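Local coordinates for Tb427.07.360- putative uncharacterized metacyclic invariant surface protein from Trypanosoma brucei (Trypanosoma brucei, PDB 5VTL) that is of unknown function but, as an invariant surface protein of metacyclic trypanosomes, probably forms an elongated helical part of the parasite's coat, at residues A[4-9]-A[153-158]; A[13-18]-A[130-135]; A[35-40]-A[190-195]; A[60-65]-A[203-208]. All blocks are in the same frame, centred on the assembly; numbering follows the deposited sequence.

Contact 1: residues A[4-9]-A[153-158]; sequences VSHVSA and EFFTGD
His6 and Phe155 form an edge-to-face (T-shaped) pair: the imidazole edge points at the phenyl face, with ring centroids 4.6 Å apart and planes inclined at 65°. The atom that leads is His6 ND1, which stands 3.6 Å above the Phe155 ring, over its centre. Both first torsions are alike, with each CG anti to its own carbonyl carbon (chi1 -66° in His6), and they bring the two rings together in this way. The phenyl tip also reaches the backbone side of the histidine, as Phe155 CZ lies 3.6 Å from His6 CB, while Phe155 CE1 is 3.5 Å from His6 O. These residues join the first turns of helix 4-58 to the junction where helix 141-154 ends and helix 157-209 begins, at one end of the helical bundle. Tyr111 of helix 105-116 also packs on the His6 side chain. Phe154, the last helical residue before the bend, turns its ring the other way, over Ser5. Ser5 CB makes a CH-pi contact 3.6 Å from the ring centroid, only 16° off the normal, and the opposite face of the same ring carries Glu153 CG. At the ring edge of Phe155, Ala9 CB approaches CE1 at 4.3 Å.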
loop_
_atom_site.group_PDB
_atom_site.type_symbol
_atom_site.label_atom_id
_atom_site.label_comp_id
_atom_site.label_asym_id
_atom_site.label_seq_id
_atom_site.Cartn_x
_atom_site.Cartn_y
_atom_site.Cartn_z
ATOM N N VAL A 4 5.543 15.283 -29.515
ATOM C CA VAL A 4 6.033 14.099 -28.819
ATOM C C VAL A 4 5.921 14.230 -27.297
ATOM O O VAL A 4 5.421 13.329 -26.641
ATOM C CB VAL A 4 7.490 13.819 -29.255
ATOM C CG1 VAL A 4 8.147 12.800 -28.367
ATOM C CG2 VAL A 4 7.477 13.359 -30.715
ATOM N N SER A 5 6.329 15.375 -26.742
ATOM C CA SER A 5 6.266 15.562 -25.294
ATOM C C SER A 5 4.821 15.567 -24.770
ATOM O O SER A 5 4.567 15.011 -23.691
ATOM C CB SER A 5 6.987 16.836 -24.879
ATOM O OG SER A 5 8.378 16.696 -25.099
ATOM N N HIS A 6 3.891 16.183 -25.503
ATOM C CA HIS A 6 2.486 16.205 -25.072
ATOM C C HIS A 6 1.980 14.770 -25.037
ATOM O O HIS A 6 1.354 14.331 -24.079
ATOM C CB HIS A 6 1.581 16.986 -26.019
ATOM C CG HIS A 6 1.850 18.461 -26.096
ATOM N ND1 HIS A 6 1.466 19.349 -25.116
ATOM C CD2 HIS A 6 2.386 19.209 -27.086
ATOM C CE1 HIS A 6 1.784 20.574 -25.490
ATOM N NE2 HIS A 6 2.351 20.516 -26.679
ATOM N N VAL A 7 2.255 14.029 -26.095
ATOM C CA VAL A 7 1.734 12.659 -26.181
ATOM C C VAL A 7 2.403 11.760 -25.145
ATOM O O VAL A 7 1.754 10.905 -24.533
ATOM C CB VAL A 7 1.909 12.107 -27.612
ATOM C CG1 VAL A 7 1.502 10.642 -27.689
ATOM C CG2 VAL A 7 1.081 12.920 -28.558
ATOM N N SER A 8 3.701 11.948 -24.902
ATOM C CA SER A 8 4.369 11.159 -23.875
ATOM C C SER A 8 3.730 11.347 -22.490
ATOM O O SER A 8 3.518 10.378 -21.741
ATOM C CB SER A 8 5.860 11.509 -23.811
ATOM O OG SER A 8 6.517 10.998 -24.942
ATOM N N ALA A 9 3.461 12.599 -22.154
ATOM C CA ALA A 9 2.804 12.944 -20.903
ATOM C C ALA A 9 1.416 12.290 -20.803
ATOM O O ALA A 9 1.058 11.704 -19.777
ATOM C CB ALA A 9 2.665 14.438 -20.809
ATOM N N GLU A 153 3.779 20.524 -17.211
ATOM C CA GLU A 153 4.990 21.007 -17.877
ATOM C C GLU A 153 4.737 21.292 -19.370
ATOM O O GLU A 153 5.260 22.278 -19.937
ATOM C CB GLU A 153 6.138 20.000 -17.703
ATOM C CG GLU A 153 7.443 20.417 -18.380
ATOM C CD GLU A 153 8.581 19.448 -18.140
ATOM O OE1 GLU A 153 8.379 18.408 -17.477
ATOM O OE2 GLU A 153 9.677 19.722 -18.643
ATOM N N PHE A 154 3.937 20.441 -20.010
ATOM C CA PHE A 154 3.814 20.502 -21.466
ATOM C C PHE A 154 2.532 21.112 -22.024
ATOM O O PHE A 154 2.574 21.743 -23.080
ATOM C CB PHE A 154 4.109 19.125 -22.074
ATOM C CG PHE A 154 5.525 18.691 -21.854
ATOM C CD1 PHE A 154 6.564 19.365 -22.474
ATOM C CD2 PHE A 154 5.826 17.650 -20.998
ATOM C CE1 PHE A 154 7.865 18.991 -22.255
ATOM C CE2 PHE A 154 7.139 17.277 -20.773
ATOM C CZ PHE A 154 8.156 17.954 -21.405
ATOM N N PHE A 155 1.406 20.942 -21.336
ATOM C CA PHE A 155 0.153 21.468 -21.810
ATOM C C PHE A 155 0.007 22.878 -21.269
ATOM O O PHE A 155 0.755 23.291 -20.367
ATOM C CB PHE A 155 -1.015 20.566 -21.408
ATOM C CG PHE A 155 -1.049 19.251 -22.190
ATOM C CD1 PHE A 155 -0.272 18.176 -21.797
ATOM C CD2 PHE A 155 -1.803 19.135 -23.339
ATOM C CE1 PHE A 155 -0.272 17.002 -22.526
ATOM C CE2 PHE A 155 -1.825 17.969 -24.062
ATOM C CZ PHE A 155 -1.071 16.901 -23.655
ATOM N N THR A 156 -0.940 23.605 -21.843
ATOM C CA THR A 156 -1.243 24.968 -21.430
ATOM C C THR A 156 -1.773 25.029 -19.992
ATOM O O THR A 156 -2.264 24.038 -19.442
ATOM C CB THR A 156 -2.199 25.652 -22.448
ATOM O OG1 THR A 156 -3.361 24.843 -22.654
ATOM C CG2 THR A 156 -1.501 25.850 -23.781
ATOM N N GLY A 157 -1.608 26.183 -19.354
ATOM C CA GLY A 157 -2.018 26.359 -17.969
ATOM C C GLY A 157 -3.472 26.037 -17.670
ATOM O O GLY A 157 -3.788 25.581 -16.572
ATOM N N ASP A 158 -4.364 26.274 -18.629
ATOM C CA ASP A 158 -5.778 25.960 -18.422
ATOM C C ASP A 158 -5.930 24.453 -18.254
ATOM O O ASP A 158 -6.678 23.987 -17.398
ATOM C CB ASP A 158 -6.644 26.448 -19.579
ATOM C CG ASP A 158 -6.139 25.987 -20.942
ATOM O OD1 ASP A 158 -4.917 25.796 -21.123
ATOM O OD2 ASP A 158 -6.977 25.814 -21.851
#

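Contact 2: residues A[13-18]-A[130-135]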
loop_
_atom_site.group_PDB
_atom_site.type_symbol
_atom_site.label_atom_id
_atom_site.label_comp_id
_atom_site.label_asym_id
_atom_site.label_seq_id
_atom_site.Cartn_x
_atom_site.Cartn_y
_atom_site.Cartn_z
ATOM N N PHE A 13 0.084 9.157 -18.237
ATOM C CA PHE A 13 -1.099 9.371 -17.402
ATOM C C PHE A 13 -2.159 8.269 -17.652
ATOM O O PHE A 13 -2.708 7.681 -16.716
ATOM C CB PHE A 13 -1.660 10.764 -17.706
ATOM C CG PHE A 13 -2.758 11.204 -16.787
ATOM C CD1 PHE A 13 -2.811 10.764 -15.474
ATOM C CD2 PHE A 13 -3.766 12.040 -17.252
ATOM C CE1 PHE A 13 -3.826 11.174 -14.634
ATOM C CE2 PHE A 13 -4.790 12.456 -16.407
ATOM C CZ PHE A 13 -4.819 12.017 -15.103
ATOM N N SER A 14 -2.433 7.975 -18.921
ATOM C CA SER A 14 -3.385 6.927 -19.257
ATOM C C SER A 14 -2.972 5.560 -18.706
ATOM O O SER A 14 -3.787 4.827 -18.103
ATOM C CB SER A 14 -3.553 6.838 -20.762
ATOM O OG SER A 14 -4.444 5.785 -21.095
ATOM N N GLU A 15 -1.713 5.187 -18.915
ATOM C CA GLU A 15 -1.258 3.881 -18.460
ATOM C C GLU A 15 -1.224 3.821 -16.925
ATOM O O GLU A 15 -1.469 2.784 -16.327
ATOM C CB GLU A 15 0.100 3.542 -19.091
ATOM C CG GLU A 15 -0.036 3.357 -20.608
ATOM C CD GLU A 15 1.248 2.994 -21.327
ATOM O OE1 GLU A 15 2.341 3.273 -20.795
ATOM O OE2 GLU A 15 1.139 2.418 -22.452
ATOM N N ALA A 16 -0.950 4.949 -16.288
ATOM C CA ALA A 16 -1.055 5.038 -14.835
ATOM C C ALA A 16 -2.484 4.754 -14.361
ATOM O O ALA A 16 -2.696 3.945 -13.464
ATOM C CB ALA A 16 -0.590 6.429 -14.364
ATOM N N LEU A 17 -3.469 5.418 -14.965
ATOM C CA LEU A 17 -4.852 5.274 -14.544
ATOM C C LEU A 17 -5.334 3.856 -14.816
ATOM O O LEU A 17 -6.035 3.286 -13.995
ATOM C CB LEU A 17 -5.748 6.260 -15.284
ATOM C CG LEU A 17 -5.516 7.735 -14.960
ATOM C CD1 LEU A 17 -6.230 8.611 -15.995
ATOM C CD2 LEU A 17 -5.980 8.030 -13.549
ATOM N N HIS A 18 -4.962 3.284 -15.960
ATOM C CA HIS A 18 -5.374 1.911 -16.242
ATOM C C HIS A 18 -4.671 0.892 -15.373
ATOM O O HIS A 18 -5.117 -0.256 -15.255
ATOM C CB HIS A 18 -5.138 1.568 -17.700
ATOM C CG HIS A 18 -6.168 2.147 -18.605
ATOM N ND1 HIS A 18 -5.927 3.248 -19.397
ATOM C CD2 HIS A 18 -7.460 1.802 -18.809
ATOM C CE1 HIS A 18 -7.027 3.541 -20.071
ATOM N NE2 HIS A 18 -7.970 2.679 -19.734
ATOM N N ARG A 130 -0.520 5.644 -30.638
ATOM C CA ARG A 130 -1.166 4.415 -31.062
ATOM C C ARG A 130 -0.745 3.198 -30.228
ATOM O O ARG A 130 -1.508 2.248 -30.106
ATOM C CB ARG A 130 -0.979 4.179 -32.560
ATOM C CG ARG A 130 0.391 3.754 -32.978
ATOM C CD ARG A 130 0.326 3.201 -34.406
ATOM N NE ARG A 130 -0.518 4.109 -35.178
ATOM C CZ ARG A 130 -0.061 5.082 -35.961
ATOM N NH1 ARG A 130 1.250 5.240 -36.142
ATOM N NH2 ARG A 130 -0.929 5.882 -36.577
ATOM N N GLY A 131 0.444 3.232 -29.634
ATOM C CA GLY A 131 0.956 2.079 -28.886
ATOM C C GLY A 131 0.695 2.156 -27.384
ATOM O O GLY A 131 1.176 1.336 -26.607
ATOM N N CYS A 132 -0.074 3.154 -26.988
ATOM C CA CYS A 132 -0.245 3.473 -25.578
ATOM C C CYS A 132 -1.351 2.633 -24.971
ATOM O O CYS A 132 -2.444 3.116 -24.738
ATOM C CB CYS A 132 -0.561 4.974 -25.408
ATOM S SG CYS A 132 -0.553 5.427 -23.689
ATOM N N SER A 133 -1.072 1.355 -24.730
ATOM C CA SER A 133 -2.138 0.438 -24.320
ATOM C C SER A 133 -1.643 -0.562 -23.304
ATOM O O SER A 133 -2.221 -1.639 -23.173
ATOM C CB SER A 133 -2.645 -0.308 -25.539
ATOM O OG SER A 133 -1.570 -0.996 -26.162
ATOM N N LEU A 134 -0.576 -0.198 -22.593
ATOM C CA LEU A 134 0.032 -1.073 -21.592
ATOM C C LEU A 134 -0.141 -0.465 -20.198
ATOM O O LEU A 134 0.596 0.495 -19.840
ATOM C CB LEU A 134 1.507 -1.262 -21.914
ATOM C CG LEU A 134 2.292 -2.230 -21.024
ATOM C CD1 LEU A 134 1.659 -3.618 -20.987
ATOM C CD2 LEU A 134 3.728 -2.322 -21.495
ATOM N N PRO A 135 -1.105 -1.006 -19.409
ATOM C CA PRO A 135 -1.313 -0.477 -18.059
ATOM C C PRO A 135 -0.051 -0.568 -17.233
ATOM O O PRO A 135 0.681 -1.547 -17.329
ATOM C CB PRO A 135 -2.418 -1.386 -17.475
ATOM C CG PRO A 135 -3.154 -1.882 -18.662
ATOM C CD PRO A 135 -2.079 -2.072 -19.716
HETATM O O HOH W 1 -3.591 3.329 -22.129
HETATM O O HOH W 2 3.031 2.262 -24.125
#
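Glu15 lies against the chain from Cys132 to Pro135, and its side chain fills the tight part of this contact. CG starts beside the backbone N (chi1 -66°) and the rest of the chain is extended, which carries the carboxylate along the loop to Leu134. There Glu15 OE2 accepts a hydrogen bond from Leu134 N at 3.1 Å, with an N-H...O angle of 158°; the donor comes from above the carboxylate plane, 46° out of it. Leu134 O presses on the same side chain, 3.0 Å from Glu15 CG, and because it and the carboxylate oxygens are all acceptors, no bond forms between them. Cys132 SG sits 3.7 Å from Glu15 CG, and Glu15 is also joined to Asn136 by a backbone hydrogen bond. Pro135 belongs to this close part too, its CB 3.7 Å from His18 O. The His18 ring, however, turns away from the proline, back to its own helix, where His18 ND1 donates to Ser14 O at 3.0 Å from above the carbonyl plane. Solvent reaches the far end of the carboxylate, where a water donates to both Glu15 OE2 and Gly131 O. Another water donates to Ser14 OG and Cys132 O, and Ser14 OG is also hydrogen-bonded to Asp109 of helix 105-116. Looser still are Ser133 and the end of Leu134, which lead off toward solvent. Cys132, the centre of an inverse gamma turn, is disulfide-bonded to Cys11, making this a disulfide-tethered loop laid along a helix of the bundle.

Contact 3: residues A[35-40]-A[190-195]; sequences VSDASK and AARAAE
Helices 35-40 and 190-195 run nearly parallel, their axes 8.6 Å apart at closest approach and crossing at 18°, with Ala38 and Ala191 the nearest pair of CA atoms. This is small-residue packing in a helical bundle: Ala38 CB meets Ala191 CB at 4.0 Å, and Ala79 of helix 63-102 touches Ala191 to bring in a third helix. Beside the alanine pair, Arg192 reaches across to Asp37. A bend at chi2 (-72°) turns the arginine chain toward the neighbouring helix, and Asp37 holds CG anti to N to meet it. The grip is side-on and two-pronged, Arg192 NE to Asp37 OD2 at 2.8 Å and Arg192 NH2 to Asp37 OD1 at 2.7 Å. Both bonds are nearly straight and leave in the guanidinium plane, yet they reach the carboxylate from above its plane, the two planes being 49° apart. Asp37 OD2 has a second cationic partner in Arg188, which should further stabilise the charged carboxylate. Lys40 CD lies 3.2 Å from Arg192 NH2, while bends farther along keep Lys40 NZ 5.7 Å from it. Within its own helix, Arg192 NH1 donates at a short 2.5 Å to Glu195 OE1, which accepts with its syn lone pair.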
loop_
_atom_site.group_PDB
_atom_site.type_symbol
_atom_site.label_atom_id
_atom_site.label_comp_id
_atom_site.label_asym_id
_atom_site.label_seq_id
_atom_site.Cartn_x
_atom_site.Cartn_y
_atom_site.Cartn_z
ATOM N N VAL A 35 -1.633 -8.890 8.210
ATOM C CA VAL A 35 -2.555 -9.279 9.282
ATOM C C VAL A 35 -2.349 -10.724 9.651
ATOM O O VAL A 35 -2.289 -11.078 10.828
ATOM C CB VAL A 35 -4.021 -9.061 8.876
ATOM C CG1 VAL A 35 -5.002 -9.755 9.858
ATOM C CG2 VAL A 35 -4.299 -7.580 8.813
ATOM N N SER A 36 -2.209 -11.567 8.640
ATOM C CA SER A 36 -2.039 -12.987 8.883
ATOM C C SER A 36 -0.789 -13.197 9.720
ATOM O O SER A 36 -0.767 -13.993 10.675
ATOM C CB SER A 36 -1.899 -13.724 7.553
ATOM O OG SER A 36 -3.130 -13.777 6.869
ATOM N N ASP A 37 0.255 -12.453 9.378
ATOM C CA ASP A 37 1.517 -12.600 10.088
ATOM C C ASP A 37 1.447 -12.013 11.517
ATOM O O ASP A 37 2.063 -12.549 12.460
ATOM C CB ASP A 37 2.652 -11.970 9.306
ATOM C CG ASP A 37 4.005 -12.450 9.789
ATOM O OD1 ASP A 37 4.319 -13.645 9.587
ATOM O OD2 ASP A 37 4.748 -11.647 10.391
ATOM N N ALA A 38 0.702 -10.920 11.673
ATOM C CA ALA A 38 0.506 -10.326 12.985
ATOM C C ALA A 38 -0.238 -11.290 13.918
ATOM O O ALA A 38 0.115 -11.410 15.089
ATOM C CB ALA A 38 -0.239 -8.981 12.889
ATOM N N SER A 39 -1.247 -11.985 13.392
ATOM C CA SER A 39 -1.978 -12.969 14.177
ATOM C C SER A 39 -1.062 -14.127 14.558
ATOM O O SER A 39 -1.135 -14.650 15.687
ATOM C CB SER A 39 -3.214 -13.465 13.411
ATOM O OG SER A 39 -4.115 -12.408 13.165
ATOM N N LYS A 40 -0.188 -14.524 13.638
ATOM C CA LYS A 40 0.720 -15.622 13.901
ATOM C C LYS A 40 1.674 -15.203 15.048
ATOM O O LYS A 40 2.028 -16.011 15.918
ATOM C CB LYS A 40 1.510 -15.981 12.651
ATOM C CG LYS A 40 2.463 -17.159 12.845
ATOM C CD LYS A 40 3.218 -17.541 11.557
ATOM C CE LYS A 40 2.325 -18.109 10.463
ATOM N NZ LYS A 40 1.712 -19.427 10.814
ATOM N N ALA A 190 5.534 -4.573 14.702
ATOM C CA ALA A 190 5.312 -4.428 16.140
ATOM C C ALA A 190 4.893 -5.737 16.789
ATOM O O ALA A 190 5.375 -6.073 17.862
ATOM C CB ALA A 190 4.245 -3.350 16.402
ATOM N N ALA A 191 3.999 -6.485 16.144
ATOM C CA ALA A 191 3.552 -7.777 16.658
ATOM C C ALA A 191 4.729 -8.744 16.754
ATOM O O ALA A 191 4.873 -9.468 17.744
ATOM C CB ALA A 191 2.453 -8.362 15.774
ATOM N N ARG A 192 5.562 -8.760 15.722
ATOM C CA ARG A 192 6.696 -9.681 15.690
ATOM C C ARG A 192 7.737 -9.239 16.724
ATOM O O ARG A 192 8.421 -10.072 17.318
ATOM C CB ARG A 192 7.289 -9.752 14.279
ATOM C CG ARG A 192 6.444 -10.523 13.272
ATOM C CD ARG A 192 6.519 -12.001 13.579
ATOM N NE ARG A 192 5.824 -12.863 12.625
ATOM C CZ ARG A 192 5.578 -14.152 12.847
ATOM N NH1 ARG A 192 5.966 -14.735 13.991
ATOM N NH2 ARG A 192 4.953 -14.870 11.930
ATOM N N ALA A 193 7.854 -7.936 16.972
ATOM C CA ALA A 193 8.793 -7.460 17.995
ATOM C C ALA A 193 8.339 -7.885 19.386
ATOM O O ALA A 193 9.170 -8.275 20.228
ATOM C CB ALA A 193 8.975 -5.947 17.936
ATOM N N ALA A 194 7.032 -7.842 19.626
ATOM C CA ALA A 194 6.483 -8.379 20.869
ATOM C C ALA A 194 6.741 -9.873 21.007
ATOM O O ALA A 194 7.074 -10.352 22.077
ATOM C CB ALA A 194 4.981 -8.102 20.957
ATOM N N GLU A 195 6.542 -10.625 19.932
ATOM C CA GLU A 195 6.762 -12.059 20.002
ATOM C C GLU A 195 8.235 -12.384 20.290
ATOM O O GLU A 195 8.539 -13.346 20.995
ATOM C CB GLU A 195 6.310 -12.729 18.713
ATOM C CG GLU A 195 6.625 -14.225 18.700
ATOM C CD GLU A 195 6.464 -14.847 17.329
ATOM O OE1 GLU A 195 6.714 -14.131 16.328
ATOM O OE2 GLU A 195 6.114 -16.053 17.259
#

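Contact 4: residues A[60-65]-A[203-208]; sequences PKVEEA and EEAERT
A first torsion of -53° sets CG1 of Val62 anti to the carbonyl carbon, and one of -61° puts CG2 of Thr208 anti to its backbone N, which brings the two methyls alongside each other, 3.6 Å apart from Val62 CG1 to Thr208 CG2. Val62 and Thr208 pass alongside each other, pointing opposite ways, and the same Val62 CG1 also lies 3.5 Å from Thr208 CB. The site is the turn of a helical hairpin, where helix 4-58 gives way to helix 63-102, packed on the C-terminal part of helix 157-209. Val62 occupies the N-cap position of helix 63-102, and its apolar side chain faces the bundle. Phe56, from the end of helix 4-58, touches Val62, and Ala55 touches Ala205, so that residues of three helices meet here. Ala205 packs against the valine, its CB 4.0 Å from Val62 CB, and it also meets the first turn of the new helix, with Ala65 CB 3.8 Å from Ala205 CB. On the border, Lys61 adds only its CB, 4.1 Å from Thr208 CG2, before its extended chain heads away. The contact across the helices has no direct hydrogen bond; at its outer edge the carboxylates of Glu64 and Glu204 approach from the two segments. A water between them donates to Glu204 OE1 at 2.5 Å and only weakly to Glu64 OE2.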
loop_
_atom_site.group_PDB
_atom_site.type_symbol
_atom_site.label_atom_id
_atom_site.label_comp_id
_atom_site.label_asym_id
_atom_site.label_seq_id
_atom_site.Cartn_x
_atom_site.Cartn_y
_atom_site.Cartn_z
ATOM N N PRO A 60 9.606 -20.645 41.486
ATOM C CA PRO A 60 9.106 -19.270 41.654
ATOM C C PRO A 60 10.074 -18.184 41.162
ATOM O O PRO A 60 9.687 -17.016 41.047
ATOM C CB PRO A 60 8.920 -19.160 43.174
ATOM C CG PRO A 60 9.875 -20.156 43.741
ATOM C CD PRO A 60 9.830 -21.308 42.783
ATOM N N LYS A 61 11.310 -18.567 40.878
ATOM C CA LYS A 61 12.344 -17.620 40.475
ATOM C C LYS A 61 12.127 -17.030 39.080
ATOM O O LYS A 61 12.831 -16.104 38.678
ATOM C CB LYS A 61 13.709 -18.300 40.529
ATOM C CG LYS A 61 14.053 -18.854 41.905
ATOM C CD LYS A 61 15.436 -19.501 41.948
ATOM C CE LYS A 61 15.753 -19.986 43.366
ATOM N NZ LYS A 61 16.918 -20.909 43.426
ATOM N N VAL A 62 11.167 -17.568 38.333
ATOM C CA VAL A 62 10.895 -17.051 36.990
ATOM C C VAL A 62 9.637 -16.191 36.963
ATOM O O VAL A 62 9.073 -15.939 35.885
ATOM C CB VAL A 62 10.763 -18.211 35.967
ATOM C CG1 VAL A 62 11.978 -19.101 36.039
ATOM C CG2 VAL A 62 9.539 -19.015 36.230
ATOM N N GLU A 63 9.191 -15.743 38.142
ATOM C CA GLU A 63 7.998 -14.924 38.209
ATOM C C GLU A 63 8.085 -13.748 37.237
ATOM O O GLU A 63 7.090 -13.439 36.571
ATOM C CB GLU A 63 7.742 -14.409 39.637
ATOM C CG GLU A 63 6.520 -13.470 39.747
ATOM C CD GLU A 63 6.374 -12.859 41.128
ATOM O OE1 GLU A 63 6.979 -11.801 41.384
ATOM O OE2 GLU A 63 5.645 -13.427 41.951
ATOM N N GLU A 64 9.243 -13.069 37.158
ATOM C CA GLU A 64 9.325 -11.867 36.315
ATOM C C GLU A 64 9.187 -12.214 34.832
ATOM O O GLU A 64 8.669 -11.405 34.033
ATOM C CB GLU A 64 10.630 -11.072 36.476
ATOM C CG GLU A 64 11.151 -10.960 37.863
ATOM C CD GLU A 64 12.101 -12.085 38.186
ATOM O OE1 GLU A 64 11.620 -13.117 38.697
ATOM O OE2 GLU A 64 13.316 -11.945 37.902
ATOM N N ALA A 65 9.675 -13.391 34.462
ATOM C CA ALA A 65 9.636 -13.820 33.064
ATOM C C ALA A 65 8.222 -14.035 32.574
ATOM O O ALA A 65 7.898 -13.711 31.414
ATOM C CB ALA A 65 10.446 -15.091 32.887
ATOM N N GLU A 203 12.178 -18.421 27.083
ATOM C CA GLU A 203 13.457 -19.138 26.998
ATOM C C GLU A 203 14.228 -18.960 28.294
ATOM O O GLU A 203 14.846 -19.907 28.813
ATOM C CB GLU A 203 14.273 -18.639 25.810
ATOM C CG GLU A 203 13.708 -19.148 24.491
ATOM C CD GLU A 203 14.373 -18.548 23.283
ATOM O OE1 GLU A 203 15.205 -17.627 23.456
ATOM O OE2 GLU A 203 14.049 -19.007 22.157
ATOM N N GLU A 204 14.184 -17.746 28.827
ATOM C CA GLU A 204 14.865 -17.465 30.098
ATOM C C GLU A 204 14.238 -18.238 31.230
ATOM O O GLU A 204 14.945 -18.823 32.056
ATOM C CB GLU A 204 14.850 -15.967 30.427
ATOM C CG GLU A 204 15.737 -15.627 31.644
ATOM C CD GLU A 204 15.552 -14.223 32.190
ATOM O OE1 GLU A 204 15.300 -14.112 33.416
ATOM O OE2 GLU A 204 15.685 -13.232 31.431
ATOM N N ALA A 205 12.910 -18.227 31.278
ATOM C CA ALA A 205 12.168 -18.948 32.294
ATOM C C ALA A 205 12.538 -20.417 32.283
ATOM O O ALA A 205 12.751 -21.034 33.330
ATOM C CB ALA A 205 10.685 -18.817 32.052
ATOM N N GLU A 206 12.574 -20.984 31.087
ATOM C CA GLU A 206 12.855 -22.412 30.960
ATOM C C GLU A 206 14.278 -22.733 31.407
ATOM O O GLU A 206 14.497 -23.739 32.090
ATOM C CB GLU A 206 12.576 -22.891 29.527
ATOM C CG GLU A 206 11.093 -23.130 29.270
ATOM C CD GLU A 206 10.755 -23.454 27.817
ATOM O OE1 GLU A 206 11.667 -23.440 26.964
ATOM O OE2 GLU A 206 9.562 -23.709 27.546
ATOM N N ARG A 207 15.237 -21.878 31.052
ATOM C CA ARG A 207 16.624 -22.063 31.472
ATOM C C ARG A 207 16.744 -21.992 32.981
ATOM O O ARG A 207 17.436 -22.792 33.600
ATOM C CB ARG A 207 17.536 -20.995 30.882
ATOM C CG ARG A 207 17.862 -21.174 29.430
ATOM C CD ARG A 207 18.952 -20.197 29.020
ATOM N NE ARG A 207 18.542 -18.792 29.166
ATOM C CZ ARG A 207 18.246 -17.970 28.152
ATOM N NH1 ARG A 207 18.313 -18.384 26.886
ATOM N NH2 ARG A 207 17.890 -16.711 28.394
ATOM N N THR A 208 16.067 -21.017 33.575
ATOM C CA THR A 208 16.115 -20.846 35.016
ATOM C C THR A 208 15.470 -22.030 35.727
ATOM O O THR A 208 16.004 -22.520 36.711
ATOM C CB THR A 208 15.434 -19.532 35.447
ATOM O OG1 THR A 208 16.122 -18.433 34.851
ATOM C CG2 THR A 208 15.479 -19.374 36.976
HETATM O O HOH W 3 14.086 -12.229 34.523
#

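In the fold
The contacts run from one end of the elongated chain to the other. Contacts 1 and 2, with centres 16 Å apart, share helix 4-58 near its start; contacts 3 and 4, on the other side of the chain's centre, lie 23 Å apart and share helix 157-209. The centres of contacts 1 and 4 are 68 Å apart. In sequence, the first segments come in order 4-9, 13-18, 35-40 and 60-65, whereas the second segments begin with 130-135, then 153-158, 190-195 and 203-208. Contact 1 joins the start of helix 4-58 to the junction leading into helix 157-209, and contact 3 pairs these helices farther along, consistent with an extended bundle whose other end, away from contact 1, holds the hairpin of contact 4.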